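Local coordinates for protein glutathione peroxidase (Schistosoma mansoni, PDB 2V1M) that catalyses the reduction of hydrogen peroxide by glutathione, yielding glutathione disulfide and water, at residues A69-Q74 with F98-K103; L35-A40 with F134-V139; A45-Y50 with E92-Q97. All blocks are in the same frame, centred on the assembly; numbering follows the deposited sequence.

The three contacts follow the thioredoxin-like fold of glutathione peroxidases from its sheet to its helical cover. Interactions 1 and 2, with centres about 9 Å apart, lie in one mixed sheet ordered 99-100, 65-71, 33-39, 136-139, 145-149; backbone bonds from F70 to V37 and V39 join them. Interaction 3, about 13 to 14 Å from the others, ties helix 46-60 to the end of helix 83-94. Along the chain the segments run 35-40, 45-50, 69-74, 92-97, 98-103, 134-139, so interaction 2 encloses both others. Residue 43, a cysteinesulfonic acid here and the active-site position by similarity, falls between strand 33-39 and helix 46-60, beside interactions 2 and 3.

Interaction 1: residues A69-Q74 with F98-K103; sequences AFPCNQ and FDMFSK
In both F70 and F101 the CG atom stands anti to the carbonyl carbon (chi1 -72° and -65°), which brings the two rings together as an offset stack with centroids 4.5 Å apart and planes at 16°. The rim of F70 does the touching: its CE1 lies 3.4 Å from F101 CG, and V16 of strand 15-17 packs on both rings. On the other side of the sheet M100, bent at chi2 and chi3, lays its SD 3.7 Å from A69 CB, while the F98 ring meets the same methyl edge-on. Two backbone bonds of 2.9 Å, A69 N to D99 O and F101 N to A69 O, define the parallel pairing that closes the beta-alpha-beta unit of strand 65-71, helix 83-94 and strand 99-100. Further along, the aliphatic chain of K103 passes P71 O and N73 CB, and its ammonium reaches E79 O and W81 O. Parallel pairing would next require an N-H at P71, which proline lacks; instead P71 CD sits 2.9 Å from F101 O. That buried carbonyl has no hydrogen-bonding partner in the model, so this rung is missing and close packing of the proline ring takes its place, while P71 goes on to a backbone bond with I104.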
# COMPACT_ATOMS: atom_id res chain seq x y z
N ALA A 69 0.30 3.27 2.41
CA ALA A 69 -0.62 2.46 3.23
C ALA A 69 -2.02 3.06 3.20
O ALA A 69 -2.23 4.22 3.61
CB ALA A 69 -0.11 2.38 4.66
N PHE A 70 -2.97 2.24 2.72
CA PHE A 70 -4.37 2.61 2.57
C PHE A 70 -5.23 1.87 3.59
O PHE A 70 -5.46 0.68 3.44
CB PHE A 70 -4.85 2.29 1.15
CG PHE A 70 -4.27 3.25 0.13
CD1 PHE A 70 -4.91 4.46 -0.13
CD2 PHE A 70 -3.07 2.94 -0.52
CE1 PHE A 70 -4.36 5.38 -1.01
CE2 PHE A 70 -2.52 3.85 -1.41
CZ PHE A 70 -3.16 5.07 -1.66
N PRO A 71 -5.73 2.58 4.61
CA PRO A 71 -6.66 1.93 5.55
C PRO A 71 -7.92 1.49 4.81
O PRO A 71 -8.39 2.16 3.90
CB PRO A 71 -6.99 3.04 6.56
CG PRO A 71 -5.75 3.99 6.48
CD PRO A 71 -5.45 3.99 5.00
N CYS A 72 -8.48 0.37 5.27
CA CYS A 72 -9.69 -0.17 4.63
C CYS A 72 -10.43 -1.00 5.67
O CYS A 72 -9.81 -1.83 6.35
CB CYS A 72 -9.28 -1.06 3.42
SG CYS A 72 -10.68 -1.91 2.66
N ASN A 73 -11.74 -0.74 5.80
CA ASN A 73 -12.58 -1.40 6.79
C ASN A 73 -13.48 -2.50 6.18
O ASN A 73 -14.53 -2.82 6.76
CB ASN A 73 -13.44 -0.38 7.56
CG ASN A 73 -14.01 -0.97 8.84
OD1 ASN A 73 -13.37 -1.78 9.51
ND2 ASN A 73 -15.22 -0.58 9.19
N GLN A 74 -13.09 -3.07 5.03
CA GLN A 74 -13.91 -4.10 4.39
C GLN A 74 -13.69 -5.50 4.93
O GLN A 74 -14.42 -6.41 4.50
CB GLN A 74 -13.73 -4.08 2.87
CG GLN A 74 -14.33 -2.84 2.26
CD GLN A 74 -14.22 -2.87 0.75
OE1 GLN A 74 -13.12 -2.89 0.19
NE2 GLN A 74 -15.38 -2.91 0.08
N PHE A 98 6.57 6.17 6.62
CA PHE A 98 6.11 6.06 5.26
C PHE A 98 4.72 6.75 5.11
O PHE A 98 4.21 7.36 6.07
CB PHE A 98 6.10 4.61 4.77
CG PHE A 98 5.36 3.64 5.67
CD1 PHE A 98 6.02 2.95 6.70
CD2 PHE A 98 3.98 3.44 5.50
CE1 PHE A 98 5.33 2.07 7.52
CE2 PHE A 98 3.28 2.57 6.35
CZ PHE A 98 3.95 1.90 7.38
N ASP A 99 4.16 6.73 3.90
CA ASP A 99 3.00 7.55 3.59
C ASP A 99 1.71 6.82 3.95
O ASP A 99 1.43 5.73 3.45
CB ASP A 99 3.05 7.97 2.13
CG ASP A 99 4.19 8.95 1.85
OD1 ASP A 99 4.64 9.64 2.78
OD2 ASP A 99 4.59 9.03 0.67
N MET A 100 0.89 7.48 4.77
CA MET A 100 -0.42 7.03 5.20
C MET A 100 -1.51 7.79 4.49
O MET A 100 -1.42 9.02 4.29
CB MET A 100 -0.58 7.26 6.72
CG MET A 100 0.37 6.45 7.62
SD MET A 100 0.12 4.66 7.56
CE MET A 100 -1.61 4.51 8.00
N PHE A 101 -2.58 7.06 4.16
CA PHE A 101 -3.72 7.63 3.42
C PHE A 101 -5.01 7.55 4.20
O PHE A 101 -5.13 6.88 5.22
CB PHE A 101 -3.81 6.99 2.03
CG PHE A 101 -2.59 7.34 1.19
CD1 PHE A 101 -2.61 8.49 0.40
CD2 PHE A 101 -1.39 6.62 1.31
CE1 PHE A 101 -1.46 8.89 -0.33
CE2 PHE A 101 -0.26 7.02 0.63
CZ PHE A 101 -0.28 8.18 -0.17
N SER A 102 -6.02 8.29 3.72
CA SER A 102 -7.36 8.14 4.23
C SER A 102 -7.97 6.80 3.81
O SER A 102 -7.57 6.15 2.83
CB SER A 102 -8.25 9.31 3.77
OG SER A 102 -7.93 10.52 4.45
N LYS A 103 -8.98 6.41 4.58
CA LYS A 103 -9.64 5.11 4.40
C LYS A 103 -10.37 5.06 3.06
O LYS A 103 -11.01 6.04 2.61
CB LYS A 103 -10.55 4.87 5.61
CG LYS A 103 -11.20 3.49 5.69
CD LYS A 103 -12.27 3.41 6.76
CE LYS A 103 -11.70 3.71 8.15
NZ LYS A 103 -12.73 3.51 9.21
O HOH W 1 -15.42 2.68 8.46

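Interaction 2: residues L35-A40 with F134-V139; sequences LIVNVA and FSKFLV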
# COMPACT_ATOMS: atom_id res chain seq x y z
N LEU A 35 5.48 0.28 -2.87
CA LEU A 35 4.84 -0.89 -2.28
C LEU A 35 3.53 -0.40 -1.68
O LEU A 35 3.55 0.43 -0.77
CB LEU A 35 5.74 -1.53 -1.21
CG LEU A 35 5.17 -2.87 -0.69
CD1 LEU A 35 5.17 -3.97 -1.78
CD2 LEU A 35 5.97 -3.30 0.55
N ILE A 36 2.41 -0.85 -2.25
CA ILE A 36 1.09 -0.34 -1.89
C ILE A 36 0.38 -1.40 -1.07
O ILE A 36 0.18 -2.56 -1.55
CB ILE A 36 0.29 0.06 -3.16
CG1 ILE A 36 1.10 1.10 -3.96
CG2 ILE A 36 -1.08 0.58 -2.71
CD1 ILE A 36 0.41 1.60 -5.23
N VAL A 37 -0.01 -1.03 0.15
CA VAL A 37 -0.51 -2.00 1.13
C VAL A 37 -1.83 -1.50 1.66
O VAL A 37 -1.95 -0.34 2.06
CB VAL A 37 0.52 -2.12 2.31
CG1 VAL A 37 0.08 -3.25 3.27
CG2 VAL A 37 1.91 -2.34 1.79
N ASN A 38 -2.88 -2.36 1.67
CA ASN A 38 -4.12 -2.02 2.38
C ASN A 38 -3.96 -2.48 3.82
O ASN A 38 -3.48 -3.58 4.06
CB ASN A 38 -5.34 -2.63 1.70
CG ASN A 38 -5.31 -4.17 1.64
OD1 ASN A 38 -4.43 -4.76 1.00
ND2 ASN A 38 -6.30 -4.81 2.27
N VAL A 39 -4.32 -1.60 4.77
CA VAL A 39 -3.98 -1.82 6.16
C VAL A 39 -5.23 -1.79 7.04
O VAL A 39 -6.32 -1.37 6.63
CB VAL A 39 -2.92 -0.78 6.65
CG1 VAL A 39 -1.63 -0.93 5.85
CG2 VAL A 39 -3.46 0.65 6.56
N ALA A 40 -5.04 -2.27 8.28
CA ALA A 40 -6.06 -2.26 9.32
C ALA A 40 -5.35 -2.31 10.66
O ALA A 40 -4.34 -3.04 10.81
CB ALA A 40 -7.00 -3.46 9.19
N PHE A 134 -3.78 -6.23 4.48
CA PHE A 134 -2.34 -6.39 4.26
C PHE A 134 -1.97 -7.17 3.02
O PHE A 134 -0.93 -7.82 2.99
CB PHE A 134 -1.62 -6.90 5.52
CG PHE A 134 -1.77 -5.96 6.69
CD1 PHE A 134 -1.04 -4.77 6.74
CD2 PHE A 134 -2.63 -6.26 7.75
CE1 PHE A 134 -1.16 -3.90 7.81
CE2 PHE A 134 -2.75 -5.38 8.81
CZ PHE A 134 -2.04 -4.21 8.87
N SER A 135 -2.78 -7.08 1.96
CA SER A 135 -2.25 -7.48 0.65
C SER A 135 -1.23 -6.40 0.22
O SER A 135 -1.20 -5.28 0.75
CB SER A 135 -3.37 -7.55 -0.38
OG SER A 135 -3.01 -8.36 -1.47
N LYS A 136 -0.35 -6.77 -0.73
CA LYS A 136 0.70 -5.88 -1.21
C LYS A 136 0.78 -5.89 -2.72
O LYS A 136 0.75 -6.96 -3.34
CB LYS A 136 2.09 -6.24 -0.63
CG LYS A 136 2.20 -6.20 0.88
CD LYS A 136 1.88 -7.53 1.61
CE LYS A 136 2.05 -7.33 3.10
NZ LYS A 136 1.59 -8.49 3.91
N PHE A 137 0.92 -4.70 -3.33
CA PHE A 137 1.24 -4.57 -4.76
C PHE A 137 2.57 -3.87 -4.90
O PHE A 137 2.82 -2.83 -4.24
CB PHE A 137 0.17 -3.78 -5.53
CG PHE A 137 -1.12 -4.52 -5.70
CD1 PHE A 137 -1.41 -5.21 -6.86
CD2 PHE A 137 -2.08 -4.52 -4.67
CE1 PHE A 137 -2.63 -5.86 -7.04
CE2 PHE A 137 -3.29 -5.16 -4.84
CZ PHE A 137 -3.56 -5.85 -6.01
N LEU A 138 3.43 -4.40 -5.77
CA LEU A 138 4.73 -3.82 -6.05
C LEU A 138 4.66 -3.16 -7.44
O LEU A 138 4.27 -3.78 -8.44
CB LEU A 138 5.79 -4.92 -6.03
CG LEU A 138 7.22 -4.49 -6.34
CD1 LEU A 138 7.71 -3.44 -5.33
CD2 LEU A 138 8.14 -5.70 -6.37
N VAL A 139 5.06 -1.88 -7.45
CA VAL A 139 4.95 -0.99 -8.61
C VAL A 139 6.35 -0.50 -8.95
O VAL A 139 7.10 -0.01 -8.08
CB VAL A 139 4.02 0.17 -8.27
CG1 VAL A 139 3.91 1.18 -9.45
CG2 VAL A 139 2.64 -0.30 -7.83
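The F134 ring lies across the end of the strand opposite, with V39 CA over one face as a CH-pi contact, 4.2 Å from the centroid and 23° off the normal. A40 O lies at the edge, near the ring plane and 3.2 Å from F134 CZ, and V39 CG1 touches F134 CE1. The F137 ring turns its edge toward I36 O. The contact is the antiparallel pairing of strands 33-39 and 136-139 in the mixed sheet of the thioredoxin-like fold, with the F134 ring just beyond its end. I36 and F137 form a hydrogen-bonded pair: I36 N to F137 O (2.8 Å) and the reciprocal F137 N to I36 O are both nearly straight, with each donor in the carbonyl plane. Their side chains share the face covered by helix 113-121, while L35, V37, K136 and L138 project from the other, where the V37 and K136 side chains lie side by side, with V37 CG2 4.0 Å from K136 CG.

Toward F134, whose positive phi marks a left-handed backbone, the regular ladder gives way. F134 N donates to N38 O at 2.7 Å, tilted out of the carbonyl plane, and N38 N reaches S135 O only weakly. The N38 amide is held by W132 O at ND2, and its OD1 receives a weak bond from S135 N. K136 NZ, also bonded to T153 O and N49 OD1, folds back to donate to F134 O at 2.8 Å.

Interaction 3: residues A45-Y50 with E92-Q97; sequences ATDKNY and EKYGVQ
D47 meets both Y94 and K93 through one carboxylate oxygen. The phenol of Y94 donates to the anti lone pair of D47 OD1 over 2.6 Å, and the ring plane stands 65° from the carboxylate. From the syn side K93 NZ forms a salt bridge to the same OD1 at 2.9 Å, approaching 22° out of the carboxylate plane. With CG anti to the backbone N (chi1 -170°) and the chain extended beyond it, K93 spans the gap to reach this oxygen. D47 also lies in the first turn of helix 46-60, where the helix dipole and the lysine would both probably stabilise its negative charge. Within that turn A45, at the N-cap position, offers its carbonyl oxygen to N49 N and N49 ND2, which come from opposite faces of the carbonyl plane.

In the fold, the start of helix 46-60 here meets the end of helix 83-94; each helix links successive parallel strands, and each contributes a residue, Y50 or V90, that packs on M100 of the sheet. Helix 83-94 stops at G95, whose phi is positive.

The packing contacts are mostly on the Y94 ring. Y50 CB sits over its centre, 3.5 Å from the centroid, in a CH-pi contact, and K93 CG lies over the rim of the opposite face. The Y50 and Y94 rings are nearly parallel but slid apart, with centroids 5.0 Å from each other, so they barely overlap. T46 CG2 lies 3.3 Å from the hydroxyl oxygen Y94 OH, and beyond the helix end V96 CG2 packs 3.7 Å from Y50 CD1.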
# COMPACT_ATOMS: atom_id res chain seq x y z
N ALA A 45 -2.16 -9.69 12.50
CA ALA A 45 -0.92 -9.44 11.80
C ALA A 45 -0.62 -7.94 11.65
O ALA A 45 0.34 -7.56 10.96
CB ALA A 45 -0.91 -10.14 10.42
N THR A 46 -1.39 -7.08 12.31
CA THR A 46 -1.14 -5.64 12.25
C THR A 46 0.27 -5.33 12.70
O THR A 46 1.01 -4.58 12.04
CB THR A 46 -2.21 -4.90 13.07
OG1 THR A 46 -3.50 -5.06 12.45
CG2 THR A 46 -1.85 -3.41 13.21
N ASP A 47 0.65 -5.83 13.88
CA ASP A 47 1.98 -5.52 14.41
C ASP A 47 3.10 -5.94 13.48
O ASP A 47 3.99 -5.14 13.17
CB ASP A 47 2.19 -6.18 15.79
CG ASP A 47 1.36 -5.58 16.91
OD1 ASP A 47 0.85 -4.44 16.83
OD2 ASP A 47 1.23 -6.31 17.92
N LYS A 48 3.07 -7.19 13.02
CA LYS A 48 4.20 -7.67 12.21
C LYS A 48 4.30 -6.91 10.89
O LYS A 48 5.40 -6.58 10.43
CB LYS A 48 4.19 -9.18 12.03
CG LYS A 48 3.11 -9.81 11.25
CD LYS A 48 3.29 -11.33 11.41
CE LYS A 48 2.14 -12.06 10.80
NZ LYS A 48 2.30 -13.53 10.96
N ASN A 49 3.13 -6.63 10.28
CA ASN A 49 3.18 -5.88 9.00
C ASN A 49 3.72 -4.47 9.22
O ASN A 49 4.62 -4.03 8.48
CB ASN A 49 1.82 -5.84 8.31
CG ASN A 49 1.57 -7.09 7.51
OD1 ASN A 49 1.94 -7.16 6.33
ND2 ASN A 49 0.94 -8.07 8.13
N TYR A 50 3.15 -3.72 10.18
CA TYR A 50 3.65 -2.35 10.39
C TYR A 50 5.11 -2.33 10.81
O TYR A 50 5.87 -1.48 10.35
CB TYR A 50 2.78 -1.64 11.42
CG TYR A 50 1.60 -0.93 10.78
CD1 TYR A 50 1.72 0.32 10.16
CD2 TYR A 50 0.33 -1.54 10.81
CE1 TYR A 50 0.61 0.93 9.58
CE2 TYR A 50 -0.79 -0.93 10.21
CZ TYR A 50 -0.64 0.30 9.59
OH TYR A 50 -1.74 0.85 9.00
N GLU A 92 2.39 6.49 16.98
CA GLU A 92 2.86 6.30 18.33
C GLU A 92 3.35 4.88 18.59
O GLU A 92 4.31 4.71 19.37
CB GLU A 92 1.80 6.73 19.35
CG GLU A 92 1.56 8.26 19.27
CD GLU A 92 0.70 8.81 20.37
OE1 GLU A 92 0.19 8.05 21.20
OE2 GLU A 92 0.51 10.04 20.37
N LYS A 93 2.71 3.88 17.99
CA LYS A 93 3.09 2.51 18.29
C LYS A 93 4.28 2.05 17.47
O LYS A 93 5.14 1.31 17.96
CB LYS A 93 1.92 1.53 18.11
CG LYS A 93 2.22 0.13 18.63
CD LYS A 93 1.01 -0.78 18.66
CE LYS A 93 1.46 -2.12 19.26
NZ LYS A 93 0.32 -3.08 19.36
N TYR A 94 4.33 2.44 16.19
CA TYR A 94 5.34 1.88 15.28
C TYR A 94 6.31 2.94 14.78
O TYR A 94 7.31 2.60 14.12
CB TYR A 94 4.67 1.21 14.07
CG TYR A 94 3.59 0.23 14.45
CD1 TYR A 94 3.87 -0.94 15.12
CD2 TYR A 94 2.27 0.49 14.06
CE1 TYR A 94 2.83 -1.83 15.47
CE2 TYR A 94 1.25 -0.36 14.37
CZ TYR A 94 1.52 -1.50 15.07
OH TYR A 94 0.46 -2.34 15.34
N GLY A 95 6.03 4.21 15.01
CA GLY A 95 6.88 5.27 14.45
C GLY A 95 6.85 5.29 12.91
O GLY A 95 7.85 5.59 12.27
N VAL A 96 5.66 5.04 12.33
CA VAL A 96 5.54 5.01 10.89
C VAL A 96 6.04 6.32 10.26
O VAL A 96 5.53 7.42 10.60
CB VAL A 96 4.07 4.80 10.48
CG1 VAL A 96 3.86 5.06 8.99
CG2 VAL A 96 3.64 3.38 10.85
N GLN A 97 6.97 6.17 9.32
CA GLN A 97 7.50 7.33 8.57
C GLN A 97 7.13 7.28 7.10
O GLN A 97 7.38 8.26 6.38
CB GLN A 97 9.02 7.41 8.71
CG GLN A 97 9.45 7.75 10.11
CD GLN A 97 10.95 7.70 10.20
OE1 GLN A 97 11.56 6.65 9.99
NE2 GLN A 97 11.59 8.86 10.42